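Local atomic coordinates of RsfP (Uncultured bacterium, PDB entry 4GLJ), a protein that probably cleaves methylthioadenosine with phosphate, as a methylthioadenosine phosphorylase of the phosphorylase superfamily, and also binds the dye rhodamine B. Residues Ile16-Met27 / Thr58-His69. Sequence-based numbering, arbitrary orientation.
With RHB (N-[9-(2-carboxyphenyl)-6-(diethylamino)-3H-xanthen-3-ylidene]-N-ethylethanaminium), chain B; PO4 (phosphate ion), chain D.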
ATOM      1  N   ILE A  16      21.692  24.915   0.755  1.00 31.59           N
ATOM      2  CA  ILE A  16      21.721  23.787  -0.176  1.00 32.19           C
ATOM      3  C   ILE A  16      22.104  22.529   0.612  1.00 32.94           C
ATOM      4  O   ILE A  16      23.015  22.609   1.457  1.00 32.98           O
ATOM      5  CB  ILE A  16      22.835  23.970  -1.236  1.00 32.52           C
ATOM      6  CG1 ILE A  16      22.597  25.260  -2.031  1.00 33.89           C
ATOM      7  CG2 ILE A  16      22.858  22.725  -2.192  1.00 31.18           C
ATOM      8  CD1 ILE A  16      23.836  25.700  -2.845  1.00 35.64           C
ATOM      9  N   ALA A  17      21.397  21.415   0.364  1.00 32.13           N
ATOM     10  CA  ALA A  17      21.683  20.140   1.010  1.00 30.75           C
ATOM     11  C   ALA A  17      21.782  19.034   0.017  1.00 30.00           C
ATOM     12  O   ALA A  17      21.072  19.000  -0.995  1.00 29.74           O
ATOM     13  CB  ALA A  17      20.637  19.838   2.075  1.00 29.50           C
ATOM     14  N   ILE A  18      22.689  18.109   0.290  1.00 28.45           N
ATOM     15  CA  ILE A  18      22.801  16.920  -0.499  1.00 28.63           C
ATOM     16  C   ILE A  18      22.391  15.750   0.426  1.00 29.96           C
ATOM     17  O   ILE A  18      22.945  15.602   1.544  1.00 28.72           O
ATOM     18  CB  ILE A  18      24.238  16.699  -0.949  1.00 30.25           C
ATOM     19  CG1 ILE A  18      24.803  17.954  -1.678  1.00 32.76           C
ATOM     20  CG2 ILE A  18      24.405  15.412  -1.770  1.00 31.73           C
ATOM     21  CD1 ILE A  18      23.987  18.316  -2.929  1.00 33.34           C
ATOM     22  N   ILE A  19      21.464  14.901  -0.066  1.00 29.30           N
ATOM     23  CA  ILE A  19      21.051  13.719   0.686  1.00 29.35           C
ATOM     24  C   ILE A  19      21.650  12.592  -0.074  1.00 29.71           C
ATOM     25  O   ILE A  19      21.311  12.321  -1.242  1.00 32.11           O
ATOM     26  CB  ILE A  19      19.500  13.543   0.829  1.00 28.56           C
ATOM     27  CG1 ILE A  19      18.905  14.747   1.526  1.00 28.11           C
ATOM     28  CG2 ILE A  19      19.229  12.196   1.556  1.00 28.54           C
ATOM     29  CD1 ILE A  19      17.385  14.697   1.694  1.00 26.87           C
ATOM     30  N   GLY A  20      22.643  11.939   0.560  1.00 30.38           N
ATOM     31  CA  GLY A  20      23.404  10.921  -0.109  1.00 32.08           C
ATOM     32  C   GLY A  20      22.867   9.496   0.111  1.00 34.89           C
ATOM     33  O   GLY A  20      22.749   9.075   1.295  1.00 36.01           O
ATOM     34  N   GLY A  21      22.645   8.762  -1.001  1.00 34.22           N
ATOM     35  CA  GLY A  21      22.110   7.390  -1.075  1.00 35.48           C
ATOM     36  C   GLY A  21      23.159   6.316  -0.937  1.00 38.36           C
ATOM     37  O   GLY A  21      24.252   6.577  -0.387  1.00 38.90           O
ATOM     38  N   SER A  22      22.837   5.136  -1.443  1.00 39.89           N
ATOM     39  CA  SER A  22      23.754   4.017  -1.355  1.00 43.14           C
ATOM     40  C   SER A  22      25.081   4.379  -2.040  1.00 45.01           C
ATOM     41  O   SER A  22      25.073   4.870  -3.168  1.00 44.24           O
ATOM     42  CB  SER A  22      23.151   2.788  -1.994  1.00 44.37           C
ATOM     43  OG  SER A  22      22.047   2.335  -1.232  1.00 43.91           O
ATOM     44  N   GLY A  23      26.222   4.091  -1.358  1.00 46.95           N
ATOM     45  CA  GLY A  23      27.538   4.368  -1.902  1.00 49.02           C
ATOM     46  C   GLY A  23      28.045   5.770  -1.553  1.00 48.61           C
ATOM     47  O   GLY A  23      29.202   6.024  -1.723  1.00 49.70           O
ATOM     48  N   LEU A  24      27.177   6.680  -1.119  1.00 47.12           N
ATOM     49  CA  LEU A  24      27.558   8.038  -0.620  1.00 47.73           C
ATOM     50  C   LEU A  24      27.449   8.285   0.907  1.00 47.84           C
ATOM     51  O   LEU A  24      26.408   8.779   1.417  1.00 45.97           O
ATOM     52  CB  LEU A  24      26.729   9.104  -1.323  1.00 45.95           C
ATOM     53  CG  LEU A  24      27.019   9.394  -2.789  1.00 50.52           C
ATOM     54  CD1 LEU A  24      26.157   8.459  -3.628  1.00 51.24           C
ATOM     55  CD2 LEU A  24      26.659  10.870  -2.993  1.00 48.96           C
ATOM     56  N   TYR A  25      28.554   8.032   1.608  1.00 52.33           N
ATOM     57  CA  TYR A  25      28.615   8.080   3.082  1.00 53.43           C
ATOM     58  C   TYR A  25      29.340   9.338   3.519  1.00 55.14           C
ATOM     59  O   TYR A  25      29.153   9.801   4.645  1.00 53.55           O
ATOM     60  CB  TYR A  25      29.216   6.765   3.665  1.00 55.50           C
ATOM     61  CG  TYR A  25      28.439   5.609   3.051  1.00 58.63           C
ATOM     62  CD1 TYR A  25      29.074   4.573   2.347  1.00 62.01           C
ATOM     63  CD2 TYR A  25      27.021   5.636   3.087  1.00 56.92           C
ATOM     64  CE1 TYR A  25      28.312   3.555   1.742  1.00 64.19           C
ATOM     65  CE2 TYR A  25      26.249   4.658   2.477  1.00 58.41           C
ATOM     66  CZ  TYR A  25      26.880   3.625   1.812  1.00 60.53           C
ATOM     67  OH  TYR A  25      26.072   2.674   1.240  1.00 60.06           O
ATOM     68  N   GLN A  26      30.122   9.911   2.609  1.00 56.07           N
ATOM     69  CA  GLN A  26      30.654  11.245   2.826  1.00 59.83           C
ATOM     70  C   GLN A  26      30.843  12.108   1.568  1.00 59.28           C
ATOM     71  O   GLN A  26      30.842  11.604   0.436  1.00 59.82           O
ATOM     72  CB  GLN A  26      31.960  11.198   3.643  1.00 63.62           C
ATOM     73  CG  GLN A  26      33.092  10.388   3.054  1.00 69.74           C
ATOM     74  CD  GLN A  26      34.415  10.907   3.558  1.00 74.13           C
ATOM     75  OE1 GLN A  26      34.588  11.111   4.763  1.00 74.05           O
ATOM     76  NE2 GLN A  26      35.345  11.166   2.640  1.00 74.70           N
ATOM     77  N   MET A  27      30.975  13.414   1.804  1.00 57.61           N
ATOM     78  CA  MET A  27      31.472  14.336   0.814  1.00 59.48           C
ATOM     79  C   MET A  27      32.898  14.782   1.154  1.00 59.54           C
ATOM     80  O   MET A  27      33.080  15.842   1.739  1.00 55.27           O
ATOM     81  CB  MET A  27      30.564  15.544   0.703  1.00 58.39           C
ATOM     82  CG  MET A  27      29.393  15.313  -0.215  1.00 65.17           C
ATOM     83  SD  MET A  27      28.543  16.842  -0.670  1.00 64.64           S
ATOM     84  CE  MET A  27      27.907  17.495   0.884  1.00 64.29           C
ATOM     85  N   THR A  58      28.440  27.067   1.461  1.00 40.46           N
ATOM     86  CA  THR A  58      28.108  26.137   2.547  1.00 41.36           C
ATOM     87  C   THR A  58      27.056  25.134   2.067  1.00 39.14           C
ATOM     88  O   THR A  58      26.026  25.532   1.509  1.00 39.39           O
ATOM     89  CB  THR A  58      27.581  26.915   3.777  1.00 41.76           C
ATOM     90  OG1 THR A  58      28.639  27.744   4.257  1.00 42.44           O
ATOM     91  CG2 THR A  58      27.145  25.983   4.902  1.00 40.30           C
ATOM     92  N   VAL A  59      27.333  23.842   2.247  1.00 38.94           N
ATOM     93  CA  VAL A  59      26.393  22.781   1.836  1.00 38.09           C
ATOM     94  C   VAL A  59      26.180  21.885   3.065  1.00 36.51           C
ATOM     95  O   VAL A  59      27.116  21.697   3.843  1.00 34.52           O
ATOM     96  CB  VAL A  59      27.055  21.959   0.729  1.00 38.58           C
ATOM     97  CG1 VAL A  59      26.145  20.865   0.320  1.00 38.50           C
ATOM     98  CG2 VAL A  59      27.348  22.834  -0.497  1.00 40.86           C
ATOM     99  N   ALA A  60      24.955  21.378   3.260  1.00 33.86           N
ATOM    100  CA  ALA A  60      24.680  20.351   4.283  1.00 33.81           C
ATOM    101  C   ALA A  60      24.639  18.968   3.603  1.00 34.50           C
ATOM    102  O   ALA A  60      23.992  18.802   2.565  1.00 36.01           O
ATOM    103  CB  ALA A  60      23.338  20.642   4.953  1.00 34.24           C
ATOM    104  N   PHE A  61      25.317  17.984   4.180  1.00 33.92           N
ATOM    105  CA  PHE A  61      25.383  16.637   3.599  1.00 34.65           C
ATOM    106  C   PHE A  61      24.747  15.688   4.638  1.00 34.82           C
ATOM    107  O   PHE A  61      25.135  15.708   5.829  1.00 32.50           O
ATOM    108  CB  PHE A  61      26.822  16.142   3.300  1.00 38.47           C
ATOM    109  CG  PHE A  61      26.838  14.729   2.748  1.00 42.58           C
ATOM    110  CD1 PHE A  61      26.414  14.479   1.424  1.00 43.21           C
ATOM    111  CD2 PHE A  61      27.150  13.624   3.572  1.00 44.44           C
ATOM    112  CE1 PHE A  61      26.359  13.166   0.920  1.00 46.07           C
ATOM    113  CE2 PHE A  61      27.080  12.302   3.070  1.00 44.08           C
ATOM    114  CZ  PHE A  61      26.704  12.081   1.744  1.00 43.86           C
ATOM    115  N   LEU A  62      23.750  14.930   4.201  1.00 30.93           N
ATOM    116  CA  LEU A  62      23.046  13.988   5.124  1.00 31.41           C
ATOM    117  C   LEU A  62      23.141  12.597   4.442  1.00 31.85           C
ATOM    118  O   LEU A  62      22.761  12.459   3.283  1.00 29.18           O
ATOM    119  CB  LEU A  62      21.594  14.423   5.283  1.00 29.94           C
ATOM    120  CG  LEU A  62      20.694  13.478   6.113  1.00 34.02           C
ATOM    121  CD1 LEU A  62      21.487  13.069   7.358  1.00 36.54           C
ATOM    122  CD2 LEU A  62      19.447  14.229   6.542  1.00 35.42           C
ATOM    123  N   THR A  63      23.714  11.602   5.134  1.00 31.99           N
ATOM    124  CA  THR A  63      23.765  10.221   4.603  1.00 32.99           C
ATOM    125  C   THR A  63      22.469   9.599   4.919  1.00 30.35           C
ATOM    126  O   THR A  63      22.198   9.355   6.091  1.00 31.35           O
ATOM    127  CB  THR A  63      24.809   9.375   5.342  1.00 38.98           C
ATOM    128  OG1 THR A  63      26.027  10.090   5.301  1.00 44.04           O
ATOM    129  CG2 THR A  63      24.976   8.064   4.624  1.00 42.14           C
ATOM    130  N   ARG A  64      21.642   9.339   3.893  1.00 28.79           N
ATOM    131  CA  ARG A  64      20.328   8.821   4.133  1.00 27.76           C
ATOM    132  C   ARG A  64      20.261   7.506   5.004  1.00 27.51           C
ATOM    133  O   ARG A  64      19.374   7.346   5.898  1.00 27.50           O
ATOM    134  CB  ARG A  64      19.678   8.595   2.728  1.00 26.38           C
ATOM    135  CG  ARG A  64      18.294   8.081   2.862  1.00 25.89           C
ATOM    136  CD  ARG A  64      17.639   7.838   1.529  1.00 26.11           C
ATOM    137  NE  ARG A  64      17.490   9.039   0.685  1.00 26.21           N
ATOM    138  CZ  ARG A  64      18.093   9.289  -0.478  1.00 28.71           C
ATOM    139  NH1 ARG A  64      19.038   8.485  -0.964  1.00 27.48           N
ATOM    140  NH2 ARG A  64      17.802  10.421  -1.148  1.00 29.70           N
ATOM    141  N   HIS A  65      21.177   6.583   4.730  1.00 28.45           N
ATOM    142  CA  HIS A  65      21.173   5.260   5.418  1.00 29.18           C
ATOM    143  C   HIS A  65      21.934   5.214   6.692  1.00 31.42           C
ATOM    144  O   HIS A  65      21.969   4.171   7.324  1.00 27.89           O
ATOM    145  CB  HIS A  65      21.656   4.160   4.495  1.00 31.26           C
ATOM    146  CG  HIS A  65      20.727   3.910   3.329  1.00 30.77           C
ATOM    147  ND1 HIS A  65      19.586   3.213   3.453  1.00 32.36           N
ATOM    148  CD2 HIS A  65      20.754   4.390   2.021  1.00 30.96           C
ATOM    149  CE1 HIS A  65      18.941   3.153   2.254  1.00 31.25           C
ATOM    150  NE2 HIS A  65      19.637   3.899   1.384  1.00 30.25           N
ATOM    151  N   GLY A  66      22.458   6.369   7.123  1.00 33.45           N
ATOM    152  CA  GLY A  66      23.318   6.511   8.300  1.00 34.99           C
ATOM    153  C   GLY A  66      24.732   6.035   8.072  1.00 36.69           C
ATOM    154  O   GLY A  66      25.042   5.413   7.045  1.00 34.53           O
ATOM    155  N   GLN A  67      25.602   6.272   9.056  1.00 40.86           N
ATOM    156  CA  GLN A  67      26.942   5.711   8.969  1.00 44.35           C
ATOM    157  C   GLN A  67      26.937   4.181   8.953  1.00 40.59           C
ATOM    158  O   GLN A  67      26.126   3.501   9.620  1.00 37.56           O
ATOM    159  CB  GLN A  67      27.891   6.306  10.026  1.00 52.12           C
ATOM    160  CG  GLN A  67      29.312   6.528   9.468  1.00 62.16           C
ATOM    161  CD  GLN A  67      29.336   7.058   8.022  1.00 66.54           C
ATOM    162  OE1 GLN A  67      29.655   6.313   7.062  1.00 70.77           O
ATOM    163  NE2 GLN A  67      28.964   8.336   7.852  1.00 62.10           N
ATOM    164  N   GLY A  68      27.762   3.654   8.072  1.00 38.84           N
ATOM    165  CA  GLY A  68      27.880   2.230   7.933  1.00 38.75           C
ATOM    166  C   GLY A  68      26.735   1.640   7.192  1.00 37.54           C
ATOM    167  O   GLY A  68      26.572   0.410   7.184  1.00 39.19           O
ATOM    168  N   HIS A  69      25.929   2.485   6.522  1.00 32.88           N
ATOM    169  CA  HIS A  69      24.713   1.993   5.877  1.00 33.13           C
ATOM    170  C   HIS A  69      23.903   1.166   6.851  1.00 32.12           C
ATOM    171  O   HIS A  69      23.500   0.058   6.546  1.00 32.44           O
ATOM    172  CB  HIS A  69      25.020   1.181   4.633  1.00 34.87           C
ATOM    173  CG  HIS A  69      23.918   1.172   3.608  1.00 33.96           C
ATOM    174  ND1 HIS A  69      22.714   0.578   3.816  1.00 34.36           N
ATOM    175  CD2 HIS A  69      23.852   1.764   2.352  1.00 31.86           C
ATOM    176  CE1 HIS A  69      21.936   0.739   2.696  1.00 29.90           C
ATOM    177  NE2 HIS A  69      22.647   1.457   1.807  1.00 35.74           N
TER
HETATM  178  O2  RHB B 301      25.612  -4.915  -0.082  0.50 66.92           O
HETATM  179  C26 RHB B 301      25.361  -5.916  -0.779  0.50 60.23           C
HETATM  180  C19 RHB B 301      24.281  -5.880  -1.811  0.50 60.24           C
HETATM  181  C14 RHB B 301      23.590  -4.751  -2.248  0.50 62.86           C
HETATM  182  C15 RHB B 301      22.628  -4.915  -3.236  0.50 59.21           C
HETATM  183  C16 RHB B 301      22.329  -6.145  -3.787  0.50 58.08           C
HETATM  184  C17 RHB B 301      23.004  -7.256  -3.346  0.50 61.58           C
HETATM  185  C18 RHB B 301      23.978  -7.105  -2.370  0.50 63.53           C
HETATM  186  C9  RHB B 301      23.749  -3.332  -1.796  0.50 60.36           C
HETATM  187  C8  RHB B 301      22.589  -2.424  -2.044  0.50 60.89           C
HETATM  188  C13 RHB B 301      21.421  -2.869  -2.645  0.50 61.68           C
HETATM  189  C12 RHB B 301      20.334  -2.021  -2.874  0.50 59.46           C
HETATM  190  C11 RHB B 301      20.389  -0.706  -2.470  0.50 53.47           C
HETATM  191  N1  RHB B 301      19.333   0.194  -2.736  0.50 51.53           N
HETATM  192  C35 RHB B 301      18.941  -0.153  -4.115  0.50 52.21           C
HETATM  193  C36 RHB B 301      20.233  -0.336  -4.894  0.50 50.82           C
HETATM  194  C22 RHB B 301      18.161   0.287  -1.817  0.50 39.14           C
HETATM  195  C23 RHB B 301      18.424   1.343  -0.731  0.50 29.09           C
HETATM  196  C10 RHB B 301      21.576  -0.268  -1.900  0.50 58.43           C
HETATM  197  C7  RHB B 301      22.657  -1.110  -1.670  0.50 58.41           C
HETATM  198  O1  RHB B 301      23.793  -0.623  -1.074  0.50 63.77           O
HETATM  199  C1  RHB B 301      24.907  -1.377  -0.820  0.50 60.04           C
HETATM  200  C2  RHB B 301      24.958  -2.725  -1.152  0.50 63.94           C
HETATM  201  C6  RHB B 301      25.987  -0.759  -0.209  0.50 60.85           C
HETATM  202  C5  RHB B 301      27.138  -1.465   0.083  0.50 61.05           C
HETATM  203  C4  RHB B 301      27.207  -2.813  -0.239  0.50 65.30           C
HETATM  204  C3  RHB B 301      26.121  -3.441  -0.857  0.50 62.85           C
HETATM  205  N2  RHB B 301      28.214  -0.787   0.687  0.50 62.98           N
HETATM  206  C24 RHB B 301      27.894  -0.340   2.058  0.50 58.40           C
HETATM  207  C25 RHB B 301      28.756   0.864   2.385  0.50 58.06           C
HETATM  208  C33 RHB B 301      29.435  -1.619   0.656  0.50 63.62           C
HETATM  209  C34 RHB B 301      30.646  -0.707   0.697  0.50 62.31           C
HETATM  210  O3  RHB B 301      26.020  -6.969  -0.674  0.50 58.66           O
HETATM  211  P   PO4 D 303      19.303   5.016  -2.034  1.00 29.63           P
HETATM  212  O1  PO4 D 303      19.391   3.526  -1.884  1.00 35.17           O
HETATM  213  O2  PO4 D 303      20.543   5.346  -2.830  1.00 31.83           O
HETATM  214  O3  PO4 D 303      18.029   5.257  -2.754  1.00 32.51           O
HETATM  215  O4  PO4 D 303      19.336   5.759  -0.702  1.00 31.80           O
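Ile-16 to Gly-20 and Thr-58 to Thr-63 run side by side as neighbouring parallel strands in the central sheet of the phosphorylase fold, and the loops at their C-terminal ends close round a phosphate. Five backbone bonds join them, from Ala-60 N on Ile-16 O to Arg-64 N on Gly-20 O. Ile-18 and Phe-61 share one side of the sheet, the side on which helix 237-263 covers Ile-18. With its CG anti to the backbone N (chi1 178°), the Phe-61 ring reaches under the returning loop: the backbone N of Met-27 stands over the centre of one face, while Leu-24 O meets the rim in the ring plane, 3.3 Å from Phe-61 CZ. Met-27 SD approaches this ring obliquely, 4.8 Å from its centroid, in a Met-aromatic contact. Beyond it, Thr-63 CG2 touches the edge of the Tyr-25 ring at CD2, 3.5 Å away.

On the other side of the sheet, Ile-19 CG2 lies over one face of the Arg-64 guanidinium, 3.5 Å from NH2. A salt bridge from NE to Glu-203 helps fix this group, and its NH1 binds phosphate O4 at 2.8 Å. His-65 NE2 grips the same oxygen, with the phosphorus in the ring plane. From the opposite segment, Ser-22 supplies its backbone N to phosphate O2 and its OG to O1; Thr-199 and Ala-98 add further bonds. The imidazoles of His-65 and His-69 overlap near their rims beside the rhodamine. His-69 turns its edge to Ser-22, NE2 donating to OG at 3.2 Å with the oxygen only 4° out of the ring plane.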